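Long-range contacts in Alr4995 protein (PDB 6LRF), which acts as a bifunctional enzyme, combining arginine dihydrolase and ornithine cyclodeaminase activities, the former probably in a domain of the guanidine-modifying enzyme family: residues Val17-Asn22 with Lys88-Glu93; Ser158-Asp163 with Ala187-Ser192; Arg286-Glu291 with Ala331-Ser336. All blocks are in the same frame, centred on the assembly; numbering follows the deposited sequence.

Interaction 1: Val17-Asn22 with Lys88-Glu93; sequences VDYVIN and KERQGE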
loop_
_atom_site.group_PDB
_atom_site.type_symbol
_atom_site.label_atom_id
_atom_site.label_comp_id
_atom_site.label_asym_id
_atom_site.label_seq_id
_atom_site.Cartn_x
_atom_site.Cartn_y
_atom_site.Cartn_z
ATOM N N VAL B 17 37.213 -13.595 -28.749
ATOM C CA VAL B 17 36.569 -12.546 -27.981
ATOM C C VAL B 17 37.617 -12.014 -26.996
ATOM O O VAL B 17 37.827 -12.579 -25.922
ATOM C CB VAL B 17 35.296 -13.051 -27.275
ATOM C CG1 VAL B 17 34.634 -11.926 -26.500
ATOM C CG2 VAL B 17 34.319 -13.622 -28.297
ATOM N N ASP B 18 38.305 -10.948 -27.403
ATOM C CA ASP B 18 39.396 -10.348 -26.633
ATOM C C ASP B 18 38.935 -9.444 -25.491
ATOM O O ASP B 18 39.628 -9.298 -24.481
ATOM C CB ASP B 18 40.300 -9.512 -27.547
ATOM C CG ASP B 18 41.150 -10.356 -28.477
ATOM O OD1 ASP B 18 41.425 -11.533 -28.141
ATOM O OD2 ASP B 18 41.565 -9.827 -29.540
ATOM N N TYR B 19 37.781 -8.813 -25.687
ATOM C CA TYR B 19 37.306 -7.726 -24.842
ATOM C C TYR B 19 35.791 -7.744 -24.826
ATOM O O TYR B 19 35.182 -8.683 -25.345
ATOM C CB TYR B 19 37.816 -6.379 -25.365
ATOM C CG TYR B 19 37.815 -6.292 -26.883
ATOM C CD1 TYR B 19 36.627 -6.147 -27.595
ATOM C CD2 TYR B 19 39.000 -6.376 -27.601
ATOM C CE1 TYR B 19 36.626 -6.084 -28.979
ATOM C CE2 TYR B 19 39.009 -6.309 -28.982
ATOM C CZ TYR B 19 37.821 -6.163 -29.664
ATOM O OH TYR B 19 37.837 -6.100 -31.039
ATOM N N VAL B 20 35.185 -6.710 -24.240
ATOM C CA VAL B 20 33.730 -6.556 -24.264
ATOM C C VAL B 20 33.363 -5.109 -24.651
ATOM O O VAL B 20 33.773 -4.146 -23.986
ATOM C CB VAL B 20 33.073 -6.939 -22.893
ATOM C CG1 VAL B 20 31.551 -6.984 -23.009
ATOM C CG2 VAL B 20 33.592 -8.286 -22.386
ATOM N N ILE B 21 32.617 -4.974 -25.751
ATOM C CA ILE B 21 32.135 -3.676 -26.230
ATOM C C ILE B 21 30.662 -3.731 -26.632
ATOM O O ILE B 21 30.090 -2.717 -27.021
ATOM C CB ILE B 21 32.959 -3.149 -27.445
ATOM C CG1 ILE B 21 32.923 -4.155 -28.601
ATOM C CG2 ILE B 21 34.385 -2.804 -27.032
ATOM C CD1 ILE B 21 33.468 -3.615 -29.924
ATOM N N ASN B 22 30.060 -4.920 -26.572
ATOM C CA ASN B 22 28.609 -5.063 -26.701
ATOM C C ASN B 22 28.105 -6.182 -25.770
ATOM O O ASN B 22 28.888 -7.046 -25.371
ATOM C CB ASN B 22 28.197 -5.300 -28.174
ATOM C CG ASN B 22 28.576 -6.680 -28.701
ATOM O OD1 ASN B 22 28.082 -7.696 -28.222
ATOM N ND2 ASN B 22 29.413 -6.713 -29.744
ATOM N N LYS B 88 37.774 2.110 -29.252
ATOM C CA LYS B 88 39.171 2.004 -29.654
ATOM C C LYS B 88 39.567 0.572 -30.057
ATOM O O LYS B 88 40.504 0.381 -30.829
ATOM C CB LYS B 88 40.074 2.507 -28.522
ATOM C CG LYS B 88 39.760 1.875 -27.159
ATOM C CD LYS B 88 40.535 2.535 -26.004
ATOM C CE LYS B 88 39.793 2.369 -24.670
ATOM N NZ LYS B 88 40.267 3.310 -23.611
ATOM N N GLU B 89 38.841 -0.425 -29.559
ATOM C CA GLU B 89 39.191 -1.819 -29.816
ATOM C C GLU B 89 38.998 -2.203 -31.291
ATOM O O GLU B 89 39.537 -3.219 -31.755
ATOM C CB GLU B 89 38.370 -2.761 -28.920
ATOM C CG GLU B 89 38.793 -2.800 -27.448
ATOM C CD GLU B 89 38.214 -1.661 -26.632
ATOM O OE1 GLU B 89 37.160 -1.125 -27.040
ATOM O OE2 GLU B 89 38.806 -1.296 -25.585
ATOM N N ARG B 90 38.231 -1.396 -32.021
ATOM C CA ARG B 90 37.949 -1.696 -33.420
ATOM C C ARG B 90 38.526 -0.629 -34.343
ATOM O O ARG B 90 38.562 -0.824 -35.557
ATOM C CB ARG B 90 36.435 -1.843 -33.664
ATOM C CG ARG B 90 35.828 -3.126 -33.099
ATOM C CD ARG B 90 34.516 -3.498 -33.782
ATOM N NE ARG B 90 34.741 -3.923 -35.165
ATOM C CZ ARG B 90 33.782 -4.331 -35.991
ATOM N NH1 ARG B 90 32.521 -4.371 -35.574
ATOM N NH2 ARG B 90 34.080 -4.700 -37.237
ATOM N N GLN B 91 38.998 0.478 -33.773
ATOM C CA GLN B 91 39.510 1.583 -34.586
ATOM C C GLN B 91 40.741 1.217 -35.422
ATOM O O GLN B 91 40.991 1.819 -36.462
ATOM C CB GLN B 91 39.827 2.786 -33.707
ATOM C CG GLN B 91 38.597 3.624 -33.376
ATOM C CD GLN B 91 38.832 4.609 -32.235
ATOM O OE1 GLN B 91 39.970 4.844 -31.828
ATOM N NE2 GLN B 91 37.747 5.188 -31.713
ATOM N N GLY B 92 41.500 0.220 -34.983
ATOM C CA GLY B 92 42.686 -0.183 -35.716
ATOM C C GLY B 92 42.338 -0.967 -36.971
ATOM O O GLY B 92 43.192 -1.199 -37.832
ATOM N N GLU B 93 41.085 -1.394 -37.073
ATOM C CA GLU B 93 40.610 -2.047 -38.282
ATOM C C GLU B 93 40.562 -1.054 -39.440
ATOM O O GLU B 93 40.656 -1.448 -40.607
ATOM C CB GLU B 93 39.224 -2.658 -38.076
ATOM C CG GLU B 93 39.108 -3.630 -36.914
ATOM C CD GLU B 93 37.689 -4.193 -36.735
ATOM O OE1 GLU B 93 36.854 -4.102 -37.672
ATOM O OE2 GLU B 93 37.401 -4.720 -35.638
HETATM O O HOH W 1 38.948 -5.912 -33.820
#
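Y19 and E89 make the main contact between the loop that follows strand 6-9 and the short, weakly bonded helix 88-91. The helix belongs to the dimethylarginine dimethylhydrolase-like region, which has the guanidine-modifying fold.

The packing contacts come first. E89 CB sits over one face of the Y19 ring in a CH-pi contact, 3.6 Å from the ring centroid and 13° off the ring normal. E89 CG continues across the same face, nearest to Y19 CD2 at 3.6 Å. The two side chains run past each other in opposite directions, and the E89 carboxylate plane stands 47° from the ring. The chain of E89 bends at chi2 (82°), which carries its carboxylate to I21, where E89 OE1 lies 3.2 Å from I21 CG2, a polar oxygen against a methyl. The other branch of I21 crosses R90 at about a right angle. Its CD1 rests 4.0 Å from R90 CG.

The polar contacts gather at the far end of the ring. Y19 OH is hydrogen-bonded to D65 and also accepts from a water, 3.0 Å from Y19 OH. That water thus joins the loop to the end of the 88-93 segment, because it also donates to E93. R90 holds the same carboxylate side-on, with NE on one oxygen and NH2 on the other. This salt bridge probably fixes the rotation of the E93 carboxylate. R90 is fixed in turn by N71 and by the carbonyl of F68. R90 NH2 meets the syn lone pair of E93 OE1 at 2.9 Å, while E93 OE2 takes both R90 NE, from above the carboxylate plane at 2.8 Å, and the bridging water at 2.7 Å.

Interaction 2: Ser158-Asp163 with Ala187-Ser192; sequences SLRLID and AFDSYS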
loop_
_atom_site.group_PDB
_atom_site.type_symbol
_atom_site.label_atom_id
_atom_site.label_comp_id
_atom_site.label_asym_id
_atom_site.label_seq_id
_atom_site.Cartn_x
_atom_site.Cartn_y
_atom_site.Cartn_z
ATOM N N SER B 158 16.372 8.357 -40.819
ATOM C CA SER B 158 17.004 8.036 -39.535
ATOM C C SER B 158 16.103 7.193 -38.644
ATOM O O SER B 158 14.931 7.531 -38.449
ATOM C CB SER B 158 17.397 9.320 -38.797
ATOM O OG SER B 158 18.232 10.132 -39.611
ATOM N N LEU B 159 16.652 6.112 -38.094
ATOM C CA LEU B 159 15.924 5.240 -37.163
ATOM C C LEU B 159 16.655 5.177 -35.835
ATOM O O LEU B 159 17.886 5.001 -35.811
ATOM C CB LEU B 159 15.772 3.816 -37.719
ATOM C CG LEU B 159 15.068 3.639 -39.061
ATOM C CD1 LEU B 159 15.118 2.164 -39.480
ATOM C CD2 LEU B 159 13.620 4.116 -39.010
ATOM N N ARG B 160 15.917 5.304 -34.727
ATOM C CA ARG B 160 16.557 5.225 -33.418
ATOM C C ARG B 160 16.469 3.829 -32.815
ATOM O O ARG B 160 15.385 3.248 -32.702
ATOM C CB ARG B 160 15.959 6.230 -32.436
ATOM C CG ARG B 160 16.702 6.206 -31.113
ATOM C CD ARG B 160 15.963 6.932 -30.019
ATOM N NE ARG B 160 16.767 6.922 -28.809
ATOM C CZ ARG B 160 16.361 7.413 -27.647
ATOM N NH1 ARG B 160 15.152 7.946 -27.547
ATOM N NH2 ARG B 160 17.166 7.369 -26.596
ATOM N N LEU B 161 17.630 3.311 -32.422
ATOM C CA LEU B 161 17.749 2.029 -31.754
ATOM C C LEU B 161 17.660 2.237 -30.254
ATOM O O LEU B 161 18.362 3.097 -29.729
ATOM C CB LEU B 161 19.087 1.362 -32.104
ATOM C CG LEU B 161 19.353 1.042 -33.576
ATOM C CD1 LEU B 161 20.844 0.795 -33.812
ATOM C CD2 LEU B 161 18.522 -0.161 -34.008
ATOM N N ILE B 162 16.846 1.426 -29.568
ATOM C CA ILE B 162 16.588 1.612 -28.130
ATOM C C ILE B 162 16.854 0.379 -27.279
ATOM O O ILE B 162 16.761 0.442 -26.060
ATOM C CB ILE B 162 15.131 2.027 -27.876
ATOM C CG1 ILE B 162 14.190 0.962 -28.444
ATOM C CG2 ILE B 162 14.846 3.379 -28.504
ATOM C CD1 ILE B 162 12.742 1.213 -28.159
ATOM N N ASP B 163 17.171 -0.738 -27.923
ATOM C CA ASP B 163 17.469 -1.991 -27.231
ATOM C C ASP B 163 18.950 -2.346 -27.414
ATOM O O ASP B 163 19.397 -2.645 -28.526
ATOM C CB ASP B 163 16.571 -3.116 -27.766
ATOM C CG ASP B 163 16.648 -4.392 -26.921
ATOM O OD1 ASP B 163 17.739 -4.727 -26.408
ATOM O OD2 ASP B 163 15.606 -5.075 -26.781
ATOM N N ALA B 187 12.870 -3.192 -31.456
ATOM C CA ALA B 187 14.205 -2.607 -31.410
ATOM C C ALA B 187 14.181 -1.093 -31.606
ATOM O O ALA B 187 15.182 -0.433 -31.366
ATOM C CB ALA B 187 15.114 -3.262 -32.460
ATOM N N PHE B 188 13.040 -0.543 -32.020
ATOM C CA PHE B 188 12.966 0.882 -32.357
ATOM C C PHE B 188 12.019 1.695 -31.463
ATOM O O PHE B 188 11.074 1.147 -30.894
ATOM C CB PHE B 188 12.545 1.029 -33.815
ATOM C CG PHE B 188 13.477 0.343 -34.778
ATOM C CD1 PHE B 188 13.245 -0.965 -35.176
ATOM C CD2 PHE B 188 14.599 1.001 -35.257
ATOM C CE1 PHE B 188 14.099 -1.600 -36.059
ATOM C CE2 PHE B 188 15.458 0.371 -36.138
ATOM C CZ PHE B 188 15.208 -0.929 -36.539
ATOM N N ASP B 189 12.261 2.998 -31.340
ATOM C CA ASP B 189 11.336 3.835 -30.575
ATOM C C ASP B 189 10.043 4.039 -31.375
ATOM O O ASP B 189 9.924 3.577 -32.516
ATOM C CB ASP B 189 11.994 5.179 -30.188
ATOM C CG ASP B 189 12.213 6.123 -31.376
ATOM O OD1 ASP B 189 11.914 5.748 -32.537
ATOM O OD2 ASP B 189 12.704 7.261 -31.143
ATOM N N SER B 190 9.077 4.738 -30.794
ATOM C CA SER B 190 7.793 4.915 -31.456
ATOM C C SER B 190 7.921 5.752 -32.738
ATOM O O SER B 190 7.312 5.433 -33.765
ATOM C CB SER B 190 6.795 5.568 -30.498
ATOM O OG SER B 190 7.020 6.968 -30.429
ATOM N N TYR B 191 8.703 6.827 -32.673
ATOM C CA TYR B 191 8.959 7.656 -33.854
ATOM C C TYR B 191 9.466 6.812 -35.038
ATOM O O TYR B 191 9.017 6.982 -36.160
ATOM C CB TYR B 191 9.973 8.771 -33.536
ATOM C CG TYR B 191 9.535 9.715 -32.422
ATOM C CD1 TYR B 191 8.525 10.661 -32.634
ATOM C CD2 TYR B 191 10.131 9.667 -31.159
ATOM C CE1 TYR B 191 8.118 11.528 -31.621
ATOM C CE2 TYR B 191 9.732 10.533 -30.143
ATOM C CZ TYR B 191 8.724 11.460 -30.381
ATOM O OH TYR B 191 8.319 12.319 -29.376
ATOM N N SER B 192 10.385 5.893 -34.771
ATOM C CA SER B 192 11.021 5.120 -35.834
ATOM C C SER B 192 10.067 4.098 -36.443
ATOM O O SER B 192 10.049 3.901 -37.669
ATOM C CB SER B 192 12.277 4.434 -35.299
ATOM O OG SER B 192 13.179 5.423 -34.823
HETATM O O HOH W 2 12.966 8.220 -28.700
#
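D189 is the N-cap of helix 190-199, and it packs across R160 at the end of strand 155-160. Its OD1 accepts from S192 N at 2.7 Å and from S192 OG at 2.6 Å, from opposite faces of the carboxylate plane. S192 OG in turn accepts from R160 N at 2.7 Å, in a nearly straight bond (170°). The cap and the strand are thus tied through one hydroxyl. The extended R160 chain brings CD to 3.5 Å from D189 OD2. The guanidinium and carboxylate planes are almost perpendicular, and a water links R160 NH1 to OD2. With an alanine in place of D189, S192 N would probably lose its cap and S192 OG its acceptor, leaving the hydroxyl free to turn away from R160 N. L161 and F188 form a single beta bridge. I162 N gives A187 O a bond of 3.1 Å, and D189 N makes a weak one to R160 O. Alongside the bridge, F188 CE2 lies 3.8 Å from both L159 CB and L161 CD2. L159 also packs on L195 and I196 of helix 190-199. On its other edge the strand pairs with 132-136, while Y191 reaches helix 340-352.

Interaction 3: Arg286-Glu291 with Ala331-Ser336; sequences RIIRIE and AEVKVS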
loop_
_atom_site.group_PDB
_atom_site.type_symbol
_atom_site.label_atom_id
_atom_site.label_comp_id
_atom_site.label_asym_id
_atom_site.label_seq_id
_atom_site.Cartn_x
_atom_site.Cartn_y
_atom_site.Cartn_z
ATOM N N ARG B 286 20.078 23.040 -34.405
ATOM C CA ARG B 286 19.723 24.326 -33.840
ATOM C C ARG B 286 20.656 24.584 -32.665
ATOM O O ARG B 286 20.885 23.702 -31.846
ATOM C CB ARG B 286 18.259 24.317 -33.406
ATOM C CG ARG B 286 17.688 25.645 -32.991
ATOM C CD ARG B 286 16.179 25.566 -33.002
ATOM N NE ARG B 286 15.559 26.655 -32.256
ATOM C CZ ARG B 286 14.261 26.944 -32.315
ATOM N NH1 ARG B 286 13.471 26.223 -33.101
ATOM N NH2 ARG B 286 13.756 27.951 -31.599
ATOM N N ILE B 287 21.226 25.775 -32.584
ATOM C CA ILE B 287 22.038 26.094 -31.427
ATOM C C ILE B 287 21.165 26.834 -30.404
ATOM O O ILE B 287 20.446 27.769 -30.743
ATOM C CB ILE B 287 23.272 26.927 -31.813
ATOM C CG1 ILE B 287 24.257 26.061 -32.610
ATOM C CG2 ILE B 287 23.958 27.495 -30.569
ATOM C CD1 ILE B 287 25.474 26.823 -33.140
ATOM N N ILE B 288 21.185 26.375 -29.161
ATOM C CA ILE B 288 20.437 27.058 -28.114
ATOM C C ILE B 288 21.404 27.596 -27.063
ATOM O O ILE B 288 22.543 27.141 -26.955
ATOM C CB ILE B 288 19.388 26.128 -27.460
ATOM C CG1 ILE B 288 20.054 24.883 -26.884
ATOM C CG2 ILE B 288 18.315 25.738 -28.459
ATOM C CD1 ILE B 288 20.238 24.929 -25.376
ATOM N N ARG B 289 20.955 28.579 -26.298
ATOM C CA ARG B 289 21.762 29.104 -25.201
ATOM C C ARG B 289 21.011 28.909 -23.883
ATOM O O ARG B 289 19.791 29.074 -23.825
ATOM C CB ARG B 289 22.091 30.579 -25.447
ATOM C CG ARG B 289 23.014 31.231 -24.432
ATOM C CD ARG B 289 23.366 32.640 -24.886
ATOM N NE ARG B 289 23.997 33.432 -23.834
ATOM C CZ ARG B 289 25.303 33.434 -23.590
ATOM N NH1 ARG B 289 26.114 32.670 -24.321
ATOM N NH2 ARG B 289 25.799 34.194 -22.615
ATOM N N ILE B 290 21.734 28.518 -22.836
ATOM C CA ILE B 290 21.146 28.369 -21.504
ATOM C C ILE B 290 22.034 29.108 -20.495
ATOM O O ILE B 290 23.254 28.994 -20.544
ATOM C CB ILE B 290 20.974 26.877 -21.127
ATOM C CG1 ILE B 290 20.389 26.735 -19.728
ATOM C CG2 ILE B 290 22.283 26.115 -21.237
ATOM C CD1 ILE B 290 18.926 27.109 -19.667
ATOM N N GLU B 291 21.416 29.909 -19.624
ATOM C CA GLU B 291 22.128 30.706 -18.623
ATOM C C GLU B 291 21.608 30.447 -17.205
ATOM O O GLU B 291 20.430 30.152 -17.008
ATOM C CB GLU B 291 21.994 32.200 -18.917
ATOM C CG GLU B 291 22.877 32.757 -20.013
ATOM C CD GLU B 291 22.798 34.291 -20.091
ATOM O OE1 GLU B 291 22.102 34.892 -19.241
ATOM O OE2 GLU B 291 23.438 34.895 -20.987
ATOM N N ALA B 331 25.968 28.386 -21.220
ATOM C CA ALA B 331 26.425 27.348 -22.134
ATOM C C ALA B 331 25.713 27.460 -23.491
ATOM O O ALA B 331 24.554 27.865 -23.571
ATOM C CB ALA B 331 26.215 25.972 -21.519
ATOM N N GLU B 332 26.425 27.129 -24.562
ATOM C CA GLU B 332 25.807 27.064 -25.878
ATOM C C GLU B 332 25.858 25.623 -26.327
ATOM O O GLU B 332 26.890 24.959 -26.228
ATOM C CB GLU B 332 26.491 28.005 -26.866
ATOM C CG GLU B 332 25.934 29.430 -26.756
ATOM C CD GLU B 332 26.794 30.493 -27.432
ATOM O OE1 GLU B 332 27.654 30.137 -28.271
ATOM O OE2 GLU B 332 26.602 31.694 -27.116
ATOM N N VAL B 333 24.713 25.128 -26.767
ATOM C CA VAL B 333 24.550 23.708 -27.051
ATOM C C VAL B 333 23.951 23.536 -28.447
ATOM O O VAL B 333 22.944 24.158 -28.773
ATOM C CB VAL B 333 23.638 23.028 -25.992
ATOM C CG1 VAL B 333 23.418 21.562 -26.314
ATOM C CG2 VAL B 333 24.243 23.171 -24.581
ATOM N N LYS B 334 24.579 22.718 -29.280
ATOM C CA LYS B 334 23.988 22.397 -30.572
ATOM C C LYS B 334 23.084 21.186 -30.378
ATOM O O LYS B 334 23.529 20.142 -29.923
ATOM C CB LYS B 334 25.063 22.127 -31.629
ATOM C CG LYS B 334 24.529 22.028 -33.060
ATOM C CD LYS B 334 25.659 21.818 -34.069
ATOM C CE LYS B 334 26.348 20.462 -33.894
ATOM N NZ LYS B 334 25.463 19.346 -34.317
ATOM N N VAL B 335 21.809 21.348 -30.697
ATOM C CA VAL B 335 20.835 20.270 -30.575
ATOM C C VAL B 335 20.547 19.704 -31.958
ATOM O O VAL B 335 20.333 20.470 -32.891
ATOM C CB VAL B 335 19.513 20.763 -29.955
ATOM C CG1 VAL B 335 18.574 19.594 -29.712
ATOM C CG2 VAL B 335 19.772 21.537 -28.667
ATOM N N SER B 336 20.550 18.382 -32.097
ATOM C CA SER B 336 20.137 17.758 -33.356
ATOM C C SER B 336 18.950 16.846 -33.132
ATOM O O SER B 336 18.815 16.230 -32.069
ATOM C CB SER B 336 21.285 16.951 -33.989
ATOM O OG SER B 336 22.413 17.772 -34.238
#
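R286, I288 and I290 pair with V335, V333 and A331 through six backbone hydrogen bonds of 2.8 to 3.0 Å between N and O. All three are antiparallel hydrogen-bonded pairs. The non-hydrogen-bonded pairs I287-K334 and R289-E332 lie between them. On the face of I288, V333 and V335, which is mostly apolar, I288 CG1 lies between the backbone N and the carbonyl carbon (chi1 57°). This lays I288 CD1 3.9 Å from V333 CB and I288 CG1 3.8 Å from V335 CG2. Beside them, I290 CG2 meets A331 CB at 3.9 Å.

The face of R289, E332 and K334 is mostly charged. R289 NH1 reaches E332 OE2 at 3.0 Å, a salt bridge whose hydrogen bond is weak and bent (128°). The rest of the guanidinium turns to E291: NE and NH2 both grip OE2, with R289 NH2 3.0 Å from it. R289 therefore sits between two carboxylates, which are likely to stabilise its charge.

These are adjacent antiparallel strands of a mixed sheet, in the LOR/SDH-type region. Strand 313-320 flanks 329-337 on its other edge.

Further out, the face of I290 and V335 packs on two helices. L299 and I300 of helix 299-310 meet I290, and its I307 meets V335, as does I346 of helix 340-352. On the face of R289, N318 holds the second oxygen of E332. The K334 chain bends at its end and carries NZ away from I287 to a salt bridge with D143.

Interaction 2 is a buried contact, while interactions 1 and 3 are partly buried. Its centre lies about 6 Å from that of the chain, those of interactions 1 and 3 about 30 and 25 Å. Interactions 2 and 3 reach the same sheet, in which strands 155-160 and 280-292 are neighbours; their nearest atoms are still about 9 Å apart. Both also send side chains to helix 340-352. Interaction 1 holds a loop to a short helix outside that sheet. Its chemistry is ring packing plus a water bridge. Interaction 2 mixes strand and helix-cap bonds over buried apolar groups. Interaction 3 is a regular strand ladder, with a mainly apolar, largely buried face and a more exposed, mainly charged one.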